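Local coordinates for putative Outer membrane protein (PDB 6GW5) that probably attaches Helicobacter pylori to host glycans, as the lectin-like extracellular adhesin domain of the outer membrane protein SabA, at residues A[47-52]-A[236-241]; A[193-198]-A[290-295]; A[24-29]-A[353-358]. All blocks are in the same frame, centred on the assembly; numbering follows the deposited sequence.

Interaction 1. Residues A[47-52]-A[236-241]; sequences SFTNNN and SNHTLS
Thr-49 and His-238 meet where helix 35-54 packs roughly antiparallel against the C-terminal end of helix 215-240, a helix-helix contact in the long helical bundle of the adhesin domain. The short axes run 9.6 Å apart with 141° between their directions, and the backbones come nearest at this pair, with 6.2 Å between Thr-49 CA and His-238 CA.

The apolar part rests on one methyl. With OG1 at chi1 -61°, beside the main-chain nitrogen, Thr-49 has CG2 anti to that nitrogen, which sends this branch across to the other helix. There it lies against the backbone of Asn-237 and His-238, 3.8 Å from His-238 CA and 4.1 Å from Asn-237 CB, with Ser-241 CB a little farther along. The hydroxyl branch does not cross; Thr-49 OG1 is bonded to Leu-45 O one turn back in its own helix. Phe-264 of helix 255-283 also touches Thr-49, which places this buried methyl where three helices meet.

No hydrogen bond joins the two segments. Asn-237 offers CB to the contact, while its OD1 accepts a weak bond from Asn-267 ND2 of helix 255-283. Nearer the outside, the imidazole of His-238 stacks on Tyr-53, a turn beyond Thr-49, and turns its edge to Asn-50. The two side chains run roughly perpendicular to each other, with amide and ring planes 71° apart. The amide oxygen lies near the ring plane, Asn-50 OD1 standing 3.6 Å from His-238 CD2.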
# COMPACT_ATOMS: atom_id res chain seq x y z
N SER A 47 16.65 4.51 -4.75
CA SER A 47 16.11 5.40 -5.71
C SER A 47 14.67 5.67 -5.32
O SER A 47 14.22 6.81 -5.26
CB SER A 47 16.15 4.77 -7.10
OG SER A 47 15.50 5.62 -8.01
N PHE A 48 13.93 4.61 -5.08
CA PHE A 48 12.55 4.75 -4.71
C PHE A 48 12.40 5.57 -3.43
O PHE A 48 11.54 6.42 -3.36
CB PHE A 48 11.89 3.38 -4.54
CG PHE A 48 10.53 3.47 -3.93
CD1 PHE A 48 9.45 3.79 -4.69
CD2 PHE A 48 10.35 3.32 -2.57
CE1 PHE A 48 8.18 3.90 -4.14
CE2 PHE A 48 9.08 3.43 -2.00
CZ PHE A 48 7.99 3.73 -2.79
N THR A 49 13.19 5.29 -2.42
CA THR A 49 13.17 6.10 -1.19
C THR A 49 13.40 7.58 -1.44
O THR A 49 12.73 8.41 -0.83
CB THR A 49 14.23 5.64 -0.18
OG1 THR A 49 13.98 4.28 0.19
CG2 THR A 49 14.13 6.45 1.08
N ASN A 50 14.35 7.92 -2.30
CA ASN A 50 14.68 9.32 -2.55
C ASN A 50 13.53 10.06 -3.25
O ASN A 50 13.13 11.13 -2.80
CB ASN A 50 16.00 9.52 -3.34
CG ASN A 50 17.22 9.00 -2.59
OD1 ASN A 50 17.29 8.99 -1.34
ND2 ASN A 50 18.21 8.57 -3.37
N ASN A 51 13.00 9.46 -4.30
CA ASN A 51 11.86 10.00 -4.99
C ASN A 51 10.66 10.17 -4.07
O ASN A 51 10.03 11.22 -4.02
CB ASN A 51 11.49 9.14 -6.19
CG ASN A 51 12.34 9.48 -7.40
OD1 ASN A 51 11.97 10.35 -8.19
ND2 ASN A 51 13.47 8.81 -7.55
N ASN A 52 10.38 9.15 -3.29
CA ASN A 52 9.27 9.24 -2.39
C ASN A 52 9.39 10.41 -1.42
O ASN A 52 8.41 11.01 -1.00
CB ASN A 52 9.13 7.94 -1.63
CG ASN A 52 7.87 7.90 -0.80
OD1 ASN A 52 6.78 8.12 -1.32
ND2 ASN A 52 8.01 7.61 0.46
N SER A 236 11.81 7.85 8.19
CA SER A 236 12.81 7.00 8.80
C SER A 236 13.55 6.16 7.74
O SER A 236 14.78 6.05 7.82
CB SER A 236 12.22 6.13 9.91
OG SER A 236 11.11 5.46 9.42
N ASN A 237 12.85 5.65 6.73
CA ASN A 237 13.52 5.00 5.57
C ASN A 237 14.64 5.78 4.91
O ASN A 237 15.58 5.18 4.43
CB ASN A 237 12.54 4.63 4.45
CG ASN A 237 11.60 3.54 4.84
OD1 ASN A 237 11.79 2.87 5.85
ND2 ASN A 237 10.54 3.37 4.05
N HIS A 238 14.53 7.11 4.86
CA HIS A 238 15.58 7.93 4.26
C HIS A 238 16.89 7.88 5.07
O HIS A 238 18.00 8.01 4.51
CB HIS A 238 15.13 9.38 4.11
CG HIS A 238 16.06 10.21 3.30
ND1 HIS A 238 16.86 11.19 3.85
CD2 HIS A 238 16.37 10.18 1.97
CE1 HIS A 238 17.59 11.75 2.91
NE2 HIS A 238 17.31 11.16 1.76
N THR A 239 16.75 7.68 6.38
CA THR A 239 17.89 7.55 7.29
C THR A 239 18.51 6.16 7.11
O THR A 239 19.70 6.04 6.86
CB THR A 239 17.49 7.79 8.77
OG1 THR A 239 16.98 9.12 8.93
CG2 THR A 239 18.69 7.62 9.70
N LEU A 240 17.68 5.13 7.26
CA LEU A 240 18.12 3.74 7.06
C LEU A 240 18.92 3.60 5.75
O LEU A 240 19.99 2.96 5.74
CB LEU A 240 16.92 2.78 7.04
CG LEU A 240 16.41 2.19 8.36
CD1 LEU A 240 15.74 3.23 9.27
CD2 LEU A 240 15.44 1.04 8.04
N SER A 241 18.42 4.25 4.70
CA SER A 241 19.03 4.27 3.36
C SER A 241 20.48 4.78 3.31
O SER A 241 21.22 4.42 2.39
CB SER A 241 18.17 5.09 2.38
OG SER A 241 18.65 5.03 1.03

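Interaction 2. Residues A[193-198]-A[290-295]; sequences IVIAGV and YRYLEK
The phenol ring of Tyr-292 carries Val-198 on one face and Ile-193 at its rim. Val-198 CG1 forms a CH-pi contact 3.8 Å from the Tyr-292 ring centroid, displaced toward the CE1 side. Ile-193 CG2 lies in the ring plane beside the opposite edge, 3.8 Å from Tyr-292 CD2, and Trp-190 meets the ring edge-to-face. A second flat group, the guanidinium of Arg-291, has Val-198 CG2 over one face and the carbonyl of Gly-197 at its edge. The valine thus straddles both groups: CG1, anti to the main-chain nitrogen (chi1 171°), serves the tyrosine, while CG2 serves the arginine.

Arg-291 bends at chi3 (55°) and donates from NH2 to Gly-197 O at 2.9 Å, entering along a lone pair in the carbonyl plane, although the N-H itself is turned well off the line (139°). The same NH2 donates to water 2, which in turn donates to Val-198 O, so one nitrogen reaches two successive carbonyls, the first directly and the second through the water. Water 1 links Tyr-292 OH, at 2.8 Å, to Ile-193 O; the hydroxyl also bonds to Ile-205 N.

Ile-195 CD1 lies 4.0 Å from Tyr-292 CD2 and 3.7 Å from Lys-295 O. The lysine packs through its carbon chain and turns its amine to Glu-294, a salt bridge of 3.5 Å between Lys-295 NZ and Glu-294 OE1.

Residues 195-198 form a type II beta turn, closed by Val-198 N to Ile-195 O, with Gly-197 at positive phi. The arrangement is that of a loop between two antiparallel strands, 188-189 and 208-209, laid against the short helix 287-293.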
# COMPACT_ATOMS: atom_id res chain seq x y z
N ILE A 193 -27.45 20.47 -1.57
CA ILE A 193 -26.36 20.43 -2.55
C ILE A 193 -26.90 20.38 -3.93
O ILE A 193 -27.64 19.46 -4.29
CB ILE A 193 -25.45 19.21 -2.33
CG1 ILE A 193 -24.84 19.25 -0.91
CG2 ILE A 193 -24.31 19.20 -3.34
CD1 ILE A 193 -24.47 17.89 -0.41
N VAL A 194 -26.47 21.35 -4.73
CA VAL A 194 -26.94 21.52 -6.10
C VAL A 194 -25.74 21.45 -7.03
O VAL A 194 -24.77 22.27 -6.91
CB VAL A 194 -27.71 22.87 -6.31
CG1 VAL A 194 -28.13 23.01 -7.78
CG2 VAL A 194 -28.93 22.96 -5.41
N ILE A 195 -25.81 20.47 -7.93
CA ILE A 195 -24.75 20.19 -8.87
C ILE A 195 -25.42 19.68 -10.13
O ILE A 195 -26.00 18.60 -10.15
CB ILE A 195 -23.77 19.09 -8.37
CG1 ILE A 195 -23.09 19.46 -7.03
CG2 ILE A 195 -22.70 18.81 -9.42
CD1 ILE A 195 -22.15 18.40 -6.48
N ALA A 196 -25.34 20.47 -11.18
CA ALA A 196 -26.11 20.19 -12.35
C ALA A 196 -25.63 18.88 -12.96
O ALA A 196 -24.43 18.70 -13.16
CB ALA A 196 -25.95 21.33 -13.33
N GLY A 197 -26.58 17.99 -13.24
CA GLY A 197 -26.29 16.69 -13.85
C GLY A 197 -26.01 15.63 -12.81
O GLY A 197 -25.60 14.52 -13.13
N VAL A 198 -26.17 16.00 -11.54
CA VAL A 198 -25.84 15.11 -10.45
C VAL A 198 -26.95 15.09 -9.43
O VAL A 198 -27.45 14.02 -9.10
CB VAL A 198 -24.53 15.50 -9.72
CG1 VAL A 198 -24.33 14.67 -8.45
CG2 VAL A 198 -23.33 15.32 -10.63
N TYR A 290 -19.66 9.22 -4.46
CA TYR A 290 -18.41 9.54 -5.15
C TYR A 290 -18.72 10.48 -6.29
O TYR A 290 -17.93 11.38 -6.54
CB TYR A 290 -17.62 8.28 -5.64
CG TYR A 290 -16.32 8.70 -6.31
CD1 TYR A 290 -15.20 9.00 -5.55
CD2 TYR A 290 -16.26 8.94 -7.68
CE1 TYR A 290 -14.04 9.48 -6.13
CE2 TYR A 290 -15.10 9.40 -8.27
CZ TYR A 290 -13.98 9.66 -7.50
OH TYR A 290 -12.82 10.16 -8.04
N ARG A 291 -19.89 10.36 -6.91
CA ARG A 291 -20.28 11.33 -7.95
C ARG A 291 -20.40 12.76 -7.44
O ARG A 291 -20.18 13.70 -8.20
CB ARG A 291 -21.56 10.92 -8.65
CG ARG A 291 -21.24 10.10 -9.88
CD ARG A 291 -22.43 9.39 -10.52
NE ARG A 291 -23.53 10.30 -10.86
CZ ARG A 291 -23.55 11.25 -11.83
NH1 ARG A 291 -22.48 11.49 -12.61
NH2 ARG A 291 -24.66 11.99 -12.02
N TYR A 292 -20.78 12.92 -6.18
CA TYR A 292 -20.88 14.24 -5.58
C TYR A 292 -19.47 14.68 -5.22
O TYR A 292 -19.08 15.81 -5.51
CB TYR A 292 -21.76 14.26 -4.33
CG TYR A 292 -23.26 14.38 -4.56
CD1 TYR A 292 -24.00 13.33 -5.01
CD2 TYR A 292 -23.95 15.55 -4.24
CE1 TYR A 292 -25.35 13.44 -5.18
CE2 TYR A 292 -25.30 15.67 -4.42
CZ TYR A 292 -25.99 14.61 -4.88
OH TYR A 292 -27.34 14.71 -5.03
N LEU A 293 -18.70 13.79 -4.61
CA LEU A 293 -17.37 14.19 -4.19
C LEU A 293 -16.50 14.68 -5.38
O LEU A 293 -15.88 15.72 -5.36
CB LEU A 293 -16.74 13.03 -3.47
CG LEU A 293 -15.33 13.26 -2.93
CD1 LEU A 293 -15.31 14.23 -1.78
CD2 LEU A 293 -14.77 11.91 -2.48
N GLU A 294 -16.58 13.99 -6.48
CA GLU A 294 -15.72 14.23 -7.60
C GLU A 294 -16.11 15.49 -8.34
O GLU A 294 -15.33 16.03 -9.12
CB GLU A 294 -15.81 12.97 -8.49
CG GLU A 294 -14.95 12.97 -9.73
CD GLU A 294 -15.65 13.58 -10.92
OE1 GLU A 294 -16.89 13.37 -11.02
OE2 GLU A 294 -14.95 14.26 -11.72
N LYS A 295 -17.36 15.92 -8.14
CA LYS A 295 -17.83 17.19 -8.64
C LYS A 295 -18.18 18.22 -7.60
O LYS A 295 -18.87 19.17 -7.91
CB LYS A 295 -19.04 16.97 -9.50
CG LYS A 295 -18.64 16.19 -10.73
CD LYS A 295 -19.46 16.62 -11.92
CE LYS A 295 -19.36 15.60 -13.02
NZ LYS A 295 -17.98 15.56 -13.59
O HOH W 1 -28.32 17.02 -3.69
O HOH W 2 -26.40 11.67 -9.46

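Interaction 3. Residues A[24-29]-A[353-358]; sequences SLKQSI and TEIVTT
Ile-355 meets Leu-25 and Ile-29 in an antiparallel pairing of long helices, 3-32 against 348-370, with residues 24-29 lying within a predicted coiled coil. The short axes pass 10.1 Å apart with 153° between their directions, and Leu-25 faces Ile-355 directly.

Ile-355 spreads its two branches over the opposing helix. Its longer arm, with CG1 anti to the main-chain nitrogen (chi1 -161°), reaches the bases of Leu-25 and Lys-26: Ile-355 CD1 is 3.8 Å from Leu-25 CB and touches Lys-26 CG at 3.9 Å. The shorter branch turns to the next turn of that helix, Ile-355 CG2 meeting Ile-29 CD1 at 3.7 Å. In return Leu-25 CD1 rests 3.7 Å from Ile-355 CA. Tyr-397 and Tyr-399 of a loop also touch Ile-355.

Charged residues flank this apolar centre without pairing across it. The extended chain of Glu-354 crosses Leu-25 at about a right angle, with Glu-354 OE2 3.6 Å from Leu-25 CD1; that oxygen is bonded to Gln-21 NE2. Lys-26 lends only its carbon chain and carries NZ off to Tyr-399 O. The main-chain oxygen of Glu-354 accepts from both Thr-358 N and Thr-358 OG1, from opposite faces of its plane.

Such aliphatic packing between antiparallel helices is consistent with the predicted coiled coil.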
# COMPACT_ATOMS: atom_id res chain seq x y z
N SER A 24 15.41 -25.17 -5.77
CA SER A 24 14.90 -23.87 -5.41
C SER A 24 15.92 -23.12 -4.54
O SER A 24 16.16 -21.96 -4.75
CB SER A 24 13.55 -24.03 -4.72
OG SER A 24 13.01 -22.78 -4.41
N LEU A 25 16.49 -23.80 -3.55
CA LEU A 25 17.62 -23.28 -2.77
C LEU A 25 18.86 -22.82 -3.62
O LEU A 25 19.44 -21.78 -3.35
CB LEU A 25 18.02 -24.27 -1.69
CG LEU A 25 16.99 -24.31 -0.55
CD1 LEU A 25 17.30 -25.50 0.33
CD2 LEU A 25 16.94 -23.03 0.32
N LYS A 26 19.20 -23.56 -4.68
CA LYS A 26 20.30 -23.12 -5.51
C LYS A 26 20.01 -21.74 -6.06
O LYS A 26 20.86 -20.86 -6.06
CB LYS A 26 20.59 -24.07 -6.65
CG LYS A 26 21.04 -25.43 -6.15
CD LYS A 26 21.28 -26.45 -7.26
CE LYS A 26 21.72 -25.87 -8.59
NZ LYS A 26 21.98 -27.01 -9.50
N GLN A 27 18.80 -21.56 -6.56
CA GLN A 27 18.47 -20.34 -7.19
C GLN A 27 18.57 -19.21 -6.17
O GLN A 27 19.14 -18.14 -6.46
CB GLN A 27 17.13 -20.45 -7.83
CG GLN A 27 16.80 -19.25 -8.67
CD GLN A 27 17.71 -19.08 -9.88
OE1 GLN A 27 17.88 -20.00 -10.66
NE2 GLN A 27 18.24 -17.89 -10.07
N SER A 28 18.12 -19.49 -4.94
CA SER A 28 18.16 -18.48 -3.91
C SER A 28 19.57 -18.16 -3.55
O SER A 28 19.89 -16.98 -3.36
CB SER A 28 17.32 -18.87 -2.68
OG SER A 28 15.89 -18.76 -2.97
N ILE A 29 20.41 -19.20 -3.47
CA ILE A 29 21.79 -18.98 -3.10
C ILE A 29 22.48 -18.19 -4.20
O ILE A 29 23.25 -17.28 -3.91
CB ILE A 29 22.49 -20.31 -2.72
CG1 ILE A 29 21.93 -20.83 -1.37
CG2 ILE A 29 24.00 -20.10 -2.60
CD1 ILE A 29 22.27 -22.27 -1.05
N THR A 353 22.81 -23.78 5.16
CA THR A 353 22.63 -24.90 6.06
C THR A 353 21.56 -25.86 5.55
O THR A 353 21.70 -27.08 5.64
CB THR A 353 22.27 -24.39 7.47
OG1 THR A 353 23.41 -23.69 7.98
CG2 THR A 353 21.84 -25.54 8.42
N GLU A 354 20.46 -25.29 5.09
CA GLU A 354 19.28 -26.05 4.71
C GLU A 354 19.56 -26.85 3.45
O GLU A 354 19.04 -27.95 3.31
CB GLU A 354 18.10 -25.10 4.47
CG GLU A 354 16.79 -25.80 4.16
CD GLU A 354 15.64 -24.80 4.10
OE1 GLU A 354 15.34 -24.16 5.15
OE2 GLU A 354 15.03 -24.68 3.01
N ILE A 355 20.30 -26.28 2.50
CA ILE A 355 20.58 -27.03 1.28
C ILE A 355 21.47 -28.21 1.59
O ILE A 355 21.29 -29.27 1.01
CB ILE A 355 21.16 -26.14 0.14
CG1 ILE A 355 20.99 -26.86 -1.17
CG2 ILE A 355 22.60 -25.70 0.42
CD1 ILE A 355 21.37 -26.00 -2.33
N VAL A 356 22.39 -28.03 2.54
CA VAL A 356 23.31 -29.10 2.90
C VAL A 356 22.50 -30.22 3.60
O VAL A 356 22.62 -31.37 3.21
CB VAL A 356 24.49 -28.63 3.77
CG1 VAL A 356 25.32 -29.81 4.23
CG2 VAL A 356 25.39 -27.70 2.99
N THR A 357 21.71 -29.86 4.61
CA THR A 357 20.86 -30.86 5.26
C THR A 357 20.04 -31.58 4.21
O THR A 357 19.95 -32.78 4.22
CB THR A 357 19.91 -30.23 6.27
OG1 THR A 357 20.64 -29.37 7.13
CG2 THR A 357 19.22 -31.25 7.09
N THR A 358 19.42 -30.83 3.33
CA THR A 358 18.55 -31.40 2.34
C THR A 358 19.29 -32.32 1.35
O THR A 358 18.74 -33.31 0.91
CB THR A 358 17.78 -30.29 1.62
OG1 THR A 358 17.05 -29.54 2.59
CG2 THR A 358 16.79 -30.87 0.61

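In the fold
From the N terminus, helix 3-32 comes first, and interaction 3 ties it to helix 348-370 late in the chain, closing a loop of more than 300 residues that encloses both other contacts. Helix 35-54 follows directly, and interaction 1 joins it to helix 215-240. Interaction 2 starts inside the loop closed by interaction 1, at 193-198, and ends beyond it, at 290-295, so the two cross. None touches another: the centres of interactions 1 and 2 lie about 39 Å apart, and those of interactions 2 and 3, on opposite sides of the chain's centre, about 59 Å. Together they join the N-terminal helix with helix 348-370, the middle of the bundle and a loop at the other end.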